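Local structure of TIR protein (Paracoccus denitrificans PD1222, 3H16) at residues Trp51-Phe55 with Lys69-Ser74. The protein contains a bacterial TIR domain, a flavodoxin-like module with a parallel beta sheet flanked by helices, named after the Toll and interleukin-1 receptors that share it. Numbering follows the deposited sequence.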
ATOM      1  N   TRP B  51      -7.536  13.290 -16.441  1.00 30.67           N
ATOM      2  CA  TRP B  51      -6.990  13.913 -17.641  1.00 30.83           C
ATOM      3  C   TRP B  51      -5.660  13.231 -17.946  1.00 32.11           C
ATOM      4  O   TRP B  51      -4.959  12.780 -17.039  1.00 30.37           O
ATOM      5  CB  TRP B  51      -6.847  15.446 -17.511  1.00 30.53           C
ATOM      6  CG  TRP B  51      -5.871  16.008 -16.529  1.00 28.56           C
ATOM      7  CD1 TRP B  51      -5.528  15.487 -15.325  1.00 30.61           C
ATOM      8  CD2 TRP B  51      -5.213  17.284 -16.616  1.00 29.21           C
ATOM      9  NE1 TRP B  51      -4.702  16.356 -14.650  1.00 29.26           N
ATOM     10  CE2 TRP B  51      -4.492  17.466 -15.419  1.00 27.32           C
ATOM     11  CE3 TRP B  51      -5.167  18.292 -17.590  1.00 29.24           C
ATOM     12  CZ2 TRP B  51      -3.728  18.614 -15.164  1.00 27.80           C
ATOM     13  CZ3 TRP B  51      -4.405  19.435 -17.338  1.00 27.91           C
ATOM     14  CH2 TRP B  51      -3.696  19.582 -16.132  1.00 26.88           C
ATOM     15  N   TYR B  52      -5.340  13.121 -19.231  1.00 33.01           N
ATOM     16  CA  TYR B  52      -4.116  12.452 -19.662  1.00 35.67           C
ATOM     17  C   TYR B  52      -3.742  12.755 -21.115  1.00 36.57           C
ATOM     18  O   TYR B  52      -2.662  12.384 -21.567  1.00 39.13           O
ATOM     19  CB  TYR B  52      -4.284  10.941 -19.530  1.00 38.17           C
ATOM     20  CG  TYR B  52      -5.394  10.406 -20.402  1.00 37.90           C
ATOM     21  CD1 TYR B  52      -6.726  10.524 -20.008  1.00 37.85           C
ATOM     22  CD2 TYR B  52      -5.120   9.824 -21.641  1.00 38.17           C
ATOM     23  CE1 TYR B  52      -7.764  10.078 -20.821  1.00 39.35           C
ATOM     24  CE2 TYR B  52      -6.153   9.372 -22.469  1.00 39.08           C
ATOM     25  CZ  TYR B  52      -7.474   9.503 -22.049  1.00 40.51           C
ATOM     26  OH  TYR B  52      -8.510   9.064 -22.845  1.00 42.14           O
ATOM     27  N   ASP B  53      -4.629  13.412 -21.851  1.00 36.33           N
ATOM     28  CA  ASP B  53      -4.349  13.706 -23.243  1.00 34.59           C
ATOM     29  C   ASP B  53      -3.044  14.476 -23.464  1.00 35.39           C
ATOM     30  O   ASP B  53      -2.306  14.190 -24.408  1.00 30.29           O
ATOM     31  CB  ASP B  53      -5.511  14.467 -23.860  1.00 33.53           C
ATOM     32  CG  ASP B  53      -5.373  14.601 -25.352  1.00 37.32           C
ATOM     33  OD1 ASP B  53      -5.310  13.554 -26.031  1.00 38.23           O
ATOM     34  OD2 ASP B  53      -5.319  15.750 -25.847  1.00 39.73           O
ATOM     35  N   ASP B  54      -2.758  15.448 -22.599  1.00 37.04           N
ATOM     36  CA  ASP B  54      -1.533  16.235 -22.721  1.00 40.07           C
ATOM     37  C   ASP B  54      -0.446  15.652 -21.843  1.00 39.71           C
ATOM     38  O   ASP B  54       0.379  16.384 -21.287  1.00 41.85           O
ATOM     39  CB  ASP B  54      -1.772  17.695 -22.314  1.00 46.32           C
ATOM     40  CG  ASP B  54      -2.375  18.535 -23.438  1.00 49.08           C
ATOM     41  OD1 ASP B  54      -2.459  19.766 -23.258  1.00 51.65           O
ATOM     42  OD2 ASP B  54      -2.763  17.980 -24.493  1.00 49.32           O
ATOM     43  N   PHE B  55      -0.447  14.331 -21.715  1.00 37.00           N
ATOM     44  CA  PHE B  55       0.536  13.661 -20.888  1.00 34.28           C
ATOM     45  C   PHE B  55       1.186  12.468 -21.574  1.00 33.92           C
ATOM     46  O   PHE B  55       1.826  11.640 -20.915  1.00 35.67           O
ATOM     47  CB  PHE B  55      -0.105  13.237 -19.571  1.00 32.24           C
ATOM     48  CG  PHE B  55      -0.467  14.392 -18.685  1.00 30.22           C
ATOM     49  CD1 PHE B  55       0.507  15.041 -17.931  1.00 29.47           C
ATOM     50  CD2 PHE B  55      -1.781  14.854 -18.619  1.00 30.01           C
ATOM     51  CE1 PHE B  55       0.183  16.131 -17.126  1.00 28.63           C
ATOM     52  CE2 PHE B  55      -2.118  15.952 -17.813  1.00 28.75           C
ATOM     53  CZ  PHE B  55      -1.135  16.587 -17.069  1.00 29.70           C
ATOM     54  N   LYS B  69       3.677  19.693 -13.898  1.00 49.56           N
ATOM     55  CA  LYS B  69       2.424  20.183 -14.452  1.00 47.02           C
ATOM     56  C   LYS B  69       1.268  19.345 -13.924  1.00 46.36           C
ATOM     57  O   LYS B  69       0.338  19.876 -13.312  1.00 46.82           O
ATOM     58  CB  LYS B  69       2.456  20.108 -15.983  1.00 47.01           C
ATOM     59  CG  LYS B  69       1.157  20.526 -16.663  1.00 47.16           C
ATOM     60  CD  LYS B  69       1.219  20.287 -18.167  1.00 48.04           C
ATOM     61  CE  LYS B  69      -0.121  20.549 -18.840  1.00 50.08           C
ATOM     62  NZ  LYS B  69      -0.102  20.151 -20.281  1.00 52.14           N
ATOM     63  N   GLY B  70       1.337  18.035 -14.158  1.00 44.86           N
ATOM     64  CA  GLY B  70       0.285  17.144 -13.700  1.00 41.06           C
ATOM     65  C   GLY B  70      -0.032  17.272 -12.218  1.00 38.41           C
ATOM     66  O   GLY B  70      -1.197  17.240 -11.812  1.00 36.84           O
ATOM     67  N   LEU B  71       1.007  17.423 -11.405  1.00 35.39           N
ATOM     68  CA  LEU B  71       0.831  17.536  -9.970  1.00 34.56           C
ATOM     69  C   LEU B  71       0.367  18.922  -9.556  1.00 37.87           C
ATOM     70  O   LEU B  71      -0.141  19.112  -8.449  1.00 37.64           O
ATOM     71  CB  LEU B  71       2.137  17.167  -9.258  1.00 28.67           C
ATOM     72  CG  LEU B  71       2.450  15.668  -9.198  1.00 22.81           C
ATOM     73  CD1 LEU B  71       3.907  15.437  -8.839  1.00 22.02           C
ATOM     74  CD2 LEU B  71       1.542  15.020  -8.176  1.00 17.46           C
ATOM     75  N   GLY B  72       0.523  19.885 -10.456  1.00 40.67           N
ATOM     76  CA  GLY B  72       0.110  21.243 -10.155  1.00 45.29           C
ATOM     77  C   GLY B  72      -1.393  21.463 -10.186  1.00 46.42           C
ATOM     78  O   GLY B  72      -1.888  22.438  -9.620  1.00 49.32           O
ATOM     79  N   SER B  73      -2.125  20.560 -10.835  1.00 44.73           N
ATOM     80  CA  SER B  73      -3.578  20.684 -10.943  1.00 42.06           C
ATOM     81  C   SER B  73      -4.315  19.398 -10.563  1.00 39.81           C
ATOM     82  O   SER B  73      -5.543  19.354 -10.597  1.00 39.53           O
ATOM     83  CB  SER B  73      -3.962  21.060 -12.375  1.00 42.63           C
ATOM     84  OG  SER B  73      -3.094  22.050 -12.892  1.00 43.69           O
ATOM     85  N   SER B  74      -3.572  18.354 -10.212  1.00 36.73           N
ATOM     86  CA  SER B  74      -4.181  17.082  -9.850  1.00 34.49           C
ATOM     87  C   SER B  74      -3.840  16.711  -8.427  1.00 35.74           C
ATOM     88  O   SER B  74      -2.888  17.231  -7.850  1.00 34.26           O
ATOM     89  CB  SER B  74      -3.693  15.966 -10.778  1.00 33.02           C
ATOM     90  OG  SER B  74      -3.805  16.332 -12.143  1.00 32.96           O
TER
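The indole of W51 presents its NE1 edge to S74, while its six-membered ring touches S73 and one of its faces is covered by F55 from its own segment, with CE2 of F55 3.5 Å above the plane and over the ring centre. F55 in turn meets the W51 face with its edge, W51 CD2 lying in the plane of the phenyl ring, and F24 of strand 21-28 also packs against F55. In the plane of the indole, W51 NE1 donates a nearly straight hydrogen bond to S74 OG (2.7 Å, 165° at the hydrogen). S74 OG in turn donates a hydrogen bond to G70 O (2.8 Å), lying in the carbonyl plane. S74 OG thus links the indole to the helix backbone, and two bonds fix this buried oxygen; its place beside the backbone N (chi1 -50°) turns it back toward G70. S73 CB adds a nonpolar contact at 3.7 Å from W51 CZ2. Further up the helix, CE1 of F55 lies 3.6 Å from G70 CA, which approaches the ring obliquely. K69 reaches outward with its chain fully extended, CG anti to the backbone N (chi1 177°), bringing NZ to 3.8 Å from D54 OD1 in a long salt bridge at the exposed margin. The contact joins strand 50-57, at one border of the sheet, to helix 63-73 and the passage into strand 74-81, within the right-handed beta-alpha-beta crossover of the flavodoxin-like TIR fold, where strand 21-28 lies between the two parallel strands.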